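Local coordinates for protein methyl-accepting chemotaxis sensory transducer (PDB 4K08) that probably senses small-molecule signals in the periplasm through a PAS-like Cache domain and passes them on to the chemotaxis machinery, at residues A[65-70]-A[79-84]; A[91-96]-A[110-115]. All coordinates share one frame; numbering follows the deposited sequence.

Contact 1: residues A[65-70]-A[79-84]; sequences PRMVMH and QDLSGY. With ACT (acetate ion), chain C.
With CG anti to the backbone nitrogen (chi1 180°) and the chain bent about CG-CD (chi3 -65°), R66 carries its guanidinium back over the backbone of D80, whose N lies above one face of the group, 3.6 Å from NH1. The carboxylate of D80 swings wide of it: NH2 and OD2 stay 4.2 Å apart, an attraction of charges without a directed N-H, and the firmer mates of the arginine are E64, in a salt bridge with NE, and the carbonyl of G78. Beneath this polar cover the chains are joined by a single beta bridge between R66 and D80: L81 N donates to P65 O at 2.8 Å, and M67 N to Q79 O at 3.0 Å. In the Cache sensor domain this joins the loop before helix 92-103 to the start of edge strand 67-69 and the residues just ahead of it. D80 OD1 accepts from S82 N, which makes an Asx turn, and also from S82 OG, both from the same face of its plane. With an alanine here in place of R66, E64 would probably lose its cationic mate and the G78 carbonyl a donor. On the apolar side, the methyl CE of selenomethionine M67 touches L81 CD1 at 3.8 Å; farther along, H70 NE2 donates to acetate O at 2.7 Å.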
loop_
_atom_site.group_PDB
_atom_site.type_symbol
_atom_site.label_atom_id
_atom_site.label_comp_id
_atom_site.label_asym_id
_atom_site.label_seq_id
_atom_site.Cartn_x
_atom_site.Cartn_y
_atom_site.Cartn_z
ATOM N N PRO A 65 -0.112 7.930 10.444
ATOM C CA PRO A 65 0.553 6.918 9.590
ATOM C C PRO A 65 2.054 7.051 9.607
ATOM O O PRO A 65 2.585 8.148 9.634
ATOM C CB PRO A 65 0.034 7.204 8.171
ATOM C CG PRO A 65 -0.255 8.753 8.157
ATOM C CD PRO A 65 -0.636 9.087 9.672
ATOM N N ARG A 66 2.735 5.902 9.591
ATOM C CA ARG A 66 4.169 5.848 9.543
ATOM C C ARG A 66 4.532 4.748 8.502
ATOM O O ARG A 66 3.832 3.731 8.412
ATOM C CB ARG A 66 4.741 5.502 10.932
ATOM C CG ARG A 66 6.305 5.405 11.037
ATOM C CD ARG A 66 6.763 5.340 12.575
ATOM N NE ARG A 66 6.440 6.585 13.307
ATOM C CZ ARG A 66 7.284 7.606 13.448
ATOM N NH1 ARG A 66 8.500 7.554 12.906
ATOM N NH2 ARG A 66 6.936 8.691 14.155
HETATM N N MSE A 67 5.586 4.969 7.726
HETATM C CA MSE A 67 5.912 4.004 6.660
HETATM C C MSE A 67 6.504 2.734 7.321
HETATM O O MSE A 67 7.432 2.821 8.147
HETATM C CB MSE A 67 6.915 4.553 5.661
HETATM C CG MSE A 67 7.106 3.610 4.466
HETATM SE SE MSE A 67 5.463 3.551 3.354
HETATM C CE MSE A 67 5.594 5.242 2.431
ATOM N N VAL A 68 5.954 1.579 6.938
ATOM C CA VAL A 68 6.508 0.269 7.336
ATOM C C VAL A 68 7.502 -0.236 6.278
ATOM O O VAL A 68 8.631 -0.570 6.638
ATOM C CB VAL A 68 5.403 -0.783 7.565
ATOM C CG1 VAL A 68 6.001 -2.184 7.964
ATOM C CG2 VAL A 68 4.445 -0.310 8.672
HETATM N N MSE A 69 7.084 -0.275 5.004
HETATM C CA MSE A 69 7.921 -0.743 3.892
HETATM C C MSE A 69 7.469 -0.131 2.582
HETATM O O MSE A 69 6.335 -0.368 2.140
HETATM C CB MSE A 69 7.846 -2.285 3.748
HETATM C CG MSE A 69 8.966 -2.912 2.930
HETATM SE SE MSE A 69 8.694 -2.671 0.984
HETATM C CE MSE A 69 6.964 -3.539 0.948
ATOM N N HIS A 70 8.385 0.615 1.965
ATOM C CA HIS A 70 8.167 1.185 0.649
ATOM C C HIS A 70 9.329 0.711 -0.229
ATOM O O HIS A 70 10.477 0.984 0.064
ATOM C CB HIS A 70 8.094 2.729 0.675
ATOM C CG HIS A 70 7.421 3.296 -0.541
ATOM N ND1 HIS A 70 8.003 3.260 -1.803
ATOM C CD2 HIS A 70 6.202 3.865 -0.700
ATOM C CE1 HIS A 70 7.172 3.810 -2.678
ATOM N NE2 HIS A 70 6.058 4.154 -2.049
ATOM N N GLN A 79 9.558 6.503 8.581
ATOM C CA GLN A 79 9.258 7.954 8.686
ATOM C C GLN A 79 7.771 8.239 9.019
ATOM O O GLN A 79 6.848 7.585 8.509
ATOM C CB GLN A 79 9.664 8.707 7.410
ATOM C CG GLN A 79 11.177 8.634 7.079
ATOM C CD GLN A 79 12.056 9.328 8.138
ATOM O OE1 GLN A 79 11.636 10.318 8.755
ATOM N NE2 GLN A 79 13.278 8.807 8.354
ATOM N N ASP A 80 7.551 9.221 9.899
ATOM C CA ASP A 80 6.212 9.722 10.156
ATOM C C ASP A 80 5.625 10.331 8.853
ATOM O O ASP A 80 6.248 11.215 8.248
ATOM C CB ASP A 80 6.318 10.794 11.251
ATOM C CG ASP A 80 4.951 11.354 11.707
ATOM O OD1 ASP A 80 3.912 11.049 11.109
ATOM O OD2 ASP A 80 4.937 12.091 12.740
ATOM N N LEU A 81 4.442 9.886 8.449
ATOM C CA LEU A 81 3.852 10.353 7.205
ATOM C C LEU A 81 2.704 11.326 7.482
ATOM O O LEU A 81 2.063 11.781 6.542
ATOM C CB LEU A 81 3.316 9.175 6.364
ATOM C CG LEU A 81 4.376 8.093 6.026
ATOM C CD1 LEU A 81 3.731 6.807 5.398
ATOM C CD2 LEU A 81 5.474 8.641 5.117
ATOM N N SER A 82 2.399 11.610 8.757
ATOM C CA SER A 82 1.274 12.496 8.989
ATOM C C SER A 82 1.750 13.851 8.429
ATOM O O SER A 82 2.919 14.177 8.372
ATOM C CB SER A 82 0.867 12.582 10.475
ATOM O OG SER A 82 1.980 12.890 11.261
ATOM N N GLY A 83 0.925 14.642 7.912
ATOM C CA GLY A 83 1.599 15.775 7.256
ATOM C C GLY A 83 2.480 15.591 5.965
ATOM O O GLY A 83 2.968 16.592 5.424
ATOM N N TYR A 84 2.738 14.365 5.499
ATOM C CA TYR A 84 3.360 14.176 4.168
ATOM C C TYR A 84 2.345 14.682 3.125
ATOM O O TYR A 84 1.204 14.215 3.106
ATOM C CB TYR A 84 3.685 12.692 3.892
ATOM C CG TYR A 84 4.336 12.481 2.523
ATOM C CD1 TYR A 84 3.631 12.777 1.346
ATOM C CD2 TYR A 84 5.656 12.071 2.416
ATOM C CE1 TYR A 84 4.220 12.620 0.063
ATOM C CE2 TYR A 84 6.252 11.886 1.157
ATOM C CZ TYR A 84 5.515 12.202 -0.021
ATOM O OH TYR A 84 6.054 12.021 -1.259
HETATM C C ACT C . 2.793 5.274 -3.320
HETATM O O ACT C . 3.972 4.811 -3.556
HETATM O OXT ACT C . 1.995 5.399 -4.285
HETATM C CH3 ACT C . 2.294 5.677 -1.926
#

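Contact 2: residues A[91-96]-A[110-115]. With ACT (acetate ion), chain C.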
loop_
_atom_site.group_PDB
_atom_site.type_symbol
_atom_site.label_atom_id
_atom_site.label_comp_id
_atom_site.label_asym_id
_atom_site.label_seq_id
_atom_site.Cartn_x
_atom_site.Cartn_y
_atom_site.Cartn_z
ATOM N N LEU A 91 -2.630 15.414 1.853
ATOM C CA LEU A 91 -2.073 14.630 2.957
ATOM C C LEU A 91 -2.429 13.189 2.614
ATOM O O LEU A 91 -3.274 12.600 3.238
ATOM C CB LEU A 91 -2.706 15.084 4.290
ATOM C CG LEU A 91 -2.203 16.427 4.838
ATOM C CD1 LEU A 91 -3.175 17.117 5.927
ATOM C CD2 LEU A 91 -0.784 16.203 5.418
ATOM N N LEU A 92 -1.828 12.645 1.551
ATOM C CA LEU A 92 -2.324 11.403 0.947
ATOM C C LEU A 92 -2.301 10.176 1.917
ATOM O O LEU A 92 -3.220 9.357 1.878
ATOM C CB LEU A 92 -1.567 11.092 -0.356
ATOM C CG LEU A 92 -0.057 10.914 -0.237
ATOM C CD1 LEU A 92 0.333 9.467 -0.505
ATOM C CD2 LEU A 92 0.693 11.869 -1.205
ATOM N N PHE A 93 -1.283 10.063 2.773
ATOM C CA PHE A 93 -1.216 8.916 3.729
ATOM C C PHE A 93 -2.285 9.074 4.811
ATOM O O PHE A 93 -2.974 8.106 5.149
ATOM C CB PHE A 93 0.187 8.759 4.337
ATOM C CG PHE A 93 1.219 8.341 3.330
ATOM C CD1 PHE A 93 1.251 7.025 2.857
ATOM C CD2 PHE A 93 2.126 9.267 2.814
ATOM C CE1 PHE A 93 2.192 6.626 1.878
ATOM C CE2 PHE A 93 3.084 8.886 1.837
ATOM C CZ PHE A 93 3.113 7.537 1.377
ATOM N N GLN A 94 -2.491 10.318 5.277
ATOM C CA GLN A 94 -3.614 10.567 6.177
ATOM C C GLN A 94 -4.904 10.121 5.464
ATOM O O GLN A 94 -5.750 9.482 6.088
ATOM C CB GLN A 94 -3.662 12.043 6.688
ATOM C CG GLN A 94 -3.142 12.139 8.178
ATOM C CD GLN A 94 -2.423 13.477 8.464
ATOM O OE1 GLN A 94 -1.180 13.604 8.256
ATOM N NE2 GLN A 94 -3.210 14.499 8.879
ATOM N N GLU A 95 -5.026 10.403 4.164
ATOM C CA GLU A 95 -6.252 10.026 3.460
ATOM C C GLU A 95 -6.395 8.500 3.312
ATOM O O GLU A 95 -7.504 7.974 3.354
ATOM C CB GLU A 95 -6.365 10.753 2.113
ATOM C CG GLU A 95 -6.694 12.246 2.252
ATOM C CD GLU A 95 -8.017 12.503 2.984
ATOM O OE1 GLU A 95 -9.067 12.073 2.451
ATOM O OE2 GLU A 95 -8.007 13.104 4.094
ATOM N N PHE A 96 -5.285 7.780 3.159
ATOM C CA PHE A 96 -5.343 6.307 3.180
ATOM C C PHE A 96 -5.908 5.805 4.517
ATOM O O PHE A 96 -6.737 4.905 4.558
ATOM C CB PHE A 96 -3.954 5.675 3.027
ATOM C CG PHE A 96 -3.265 5.988 1.724
ATOM C CD1 PHE A 96 -3.976 6.424 0.618
ATOM C CD2 PHE A 96 -1.887 5.787 1.597
ATOM C CE1 PHE A 96 -3.317 6.699 -0.579
ATOM C CE2 PHE A 96 -1.223 6.071 0.401
ATOM C CZ PHE A 96 -1.943 6.513 -0.687
ATOM N N TYR A 110 -3.851 10.843 -5.978
ATOM C CA TYR A 110 -2.839 11.769 -5.481
ATOM C C TYR A 110 -1.720 11.765 -6.515
ATOM O O TYR A 110 -1.816 11.060 -7.525
ATOM C CB TYR A 110 -2.276 11.322 -4.088
ATOM C CG TYR A 110 -1.778 9.874 -4.071
ATOM C CD1 TYR A 110 -2.680 8.817 -3.983
ATOM C CD2 TYR A 110 -0.405 9.568 -4.161
ATOM C CE1 TYR A 110 -2.224 7.462 -3.961
ATOM C CE2 TYR A 110 0.060 8.189 -4.145
ATOM C CZ TYR A 110 -0.865 7.172 -4.058
ATOM O OH TYR A 110 -0.460 5.850 -4.040
ATOM N N LEU A 111 -0.675 12.546 -6.257
ATOM C CA LEU A 111 0.471 12.659 -7.139
ATOM C C LEU A 111 1.662 11.942 -6.511
ATOM O O LEU A 111 2.015 12.217 -5.349
ATOM C CB LEU A 111 0.853 14.135 -7.340
ATOM C CG LEU A 111 -0.241 15.044 -7.945
ATOM C CD1 LEU A 111 -0.006 16.542 -7.566
ATOM C CD2 LEU A 111 -0.250 14.800 -9.486
ATOM N N TRP A 112 2.319 11.100 -7.296
ATOM C CA TRP A 112 3.435 10.276 -6.817
ATOM C C TRP A 112 4.314 9.906 -8.023
ATOM O O TRP A 112 3.803 9.661 -9.120
ATOM C CB TRP A 112 2.939 8.979 -6.148
ATOM C CG TRP A 112 4.029 8.357 -5.303
ATOM C CD1 TRP A 112 4.986 7.424 -5.689
ATOM C CD2 TRP A 112 4.245 8.614 -3.910
ATOM N NE1 TRP A 112 5.786 7.107 -4.591
ATOM C CE2 TRP A 112 5.352 7.835 -3.497
ATOM C CE3 TRP A 112 3.604 9.444 -2.970
ATOM C CZ2 TRP A 112 5.842 7.857 -2.172
ATOM C CZ3 TRP A 112 4.088 9.460 -1.625
ATOM C CH2 TRP A 112 5.214 8.680 -1.258
ATOM N N PRO A 113 5.640 9.909 -7.829
ATOM C CA PRO A 113 6.504 9.567 -8.976
ATOM C C PRO A 113 6.401 8.106 -9.421
ATOM O O PRO A 113 6.040 7.188 -8.668
ATOM C CB PRO A 113 7.927 9.844 -8.478
ATOM C CG PRO A 113 7.834 10.024 -6.974
ATOM C CD PRO A 113 6.387 10.260 -6.605
ATOM N N LYS A 114 6.744 7.911 -10.685
ATOM C CA LYS A 114 6.954 6.580 -11.234
ATOM C C LYS A 114 8.284 6.041 -10.639
ATOM O O LYS A 114 9.186 6.824 -10.327
ATOM C CB LYS A 114 7.006 6.654 -12.772
ATOM C CG LYS A 114 5.594 6.769 -13.384
ATOM C CD LYS A 114 5.595 6.733 -14.918
ATOM C CE LYS A 114 4.159 6.682 -15.458
ATOM N NZ LYS A 114 4.067 6.861 -16.979
ATOM N N PRO A 115 8.398 4.709 -10.474
ATOM C CA PRO A 115 9.682 4.123 -10.028
ATOM C C PRO A 115 10.844 4.634 -10.877
ATOM O O PRO A 115 10.700 4.686 -12.105
ATOM C CB PRO A 115 9.493 2.621 -10.275
ATOM C CG PRO A 115 7.989 2.394 -10.102
ATOM C CD PRO A 115 7.390 3.686 -10.777
HETATM C C ACT C . 2.793 5.274 -3.320
HETATM O O ACT C . 3.972 4.811 -3.556
HETATM O OXT ACT C . 1.995 5.399 -4.285
HETATM C CH3 ACT C . 2.294 5.677 -1.926
#
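The Y110 ring has L92 CD1 over one face, a CH-pi contact 4.0 Å from the ring centroid, and the acetate oxygen OXT at its edge. F96 also turns an edge toward the face of Y110 in an offset edge-to-face pair, with planes at 71° and F96 CZ 3.4 Å from Y110 CE1. W112 is sandwiched between CD of P113 on one face and acetate O on the other, while its six-membered ring meets F93 obliquely, W112 CH2 standing 3.6 Å from F93 CZ. L92 ties the two halves together: its CG sits between the backbone nitrogen and the carbonyl carbon (chi1 60°), which sends CD1 into the angle between Y110, the W112 ring at 3.9 Å from CZ3, and the face of F93. No hydrogen bond crosses from helix to strand; acetate OXT accepts from Y110 OH at 2.5 Å, and the ion is also held by Y57, H70 and K123. Segment 92-96 of helix 92-103 crosses segment 110-113 of edge strand 105-113 at -118°, and the aromatic side chains between them wall a pocket consistent with the ligand site of a PAS-like Cache domain, occupied here by an anion probably taken from the crystallisation liquor.

Overall arrangement
The two contacts contrast a backbone-led edge with a side-chain-led interior. Contact 1 is partly buried, joins the loop 79-84 to residues 65-67, at the start of strand 67-69, through main-chain bonds, and keeps its charged groups toward the outside; contact 2 is buried and almost wholly aromatic and aliphatic. They engage opposite outer strands of the same five-stranded antiparallel sheet, yet follow one another in the chain and meet where residues 79-84 pack against the start of helix 92-103: G83 N comes close to Q94 OE1, a contact too short to be read with confidence, and the Y84 ring packs against F93 and W112. Both also reach the acetate, H70 from contact 1 and Y110 from contact 2.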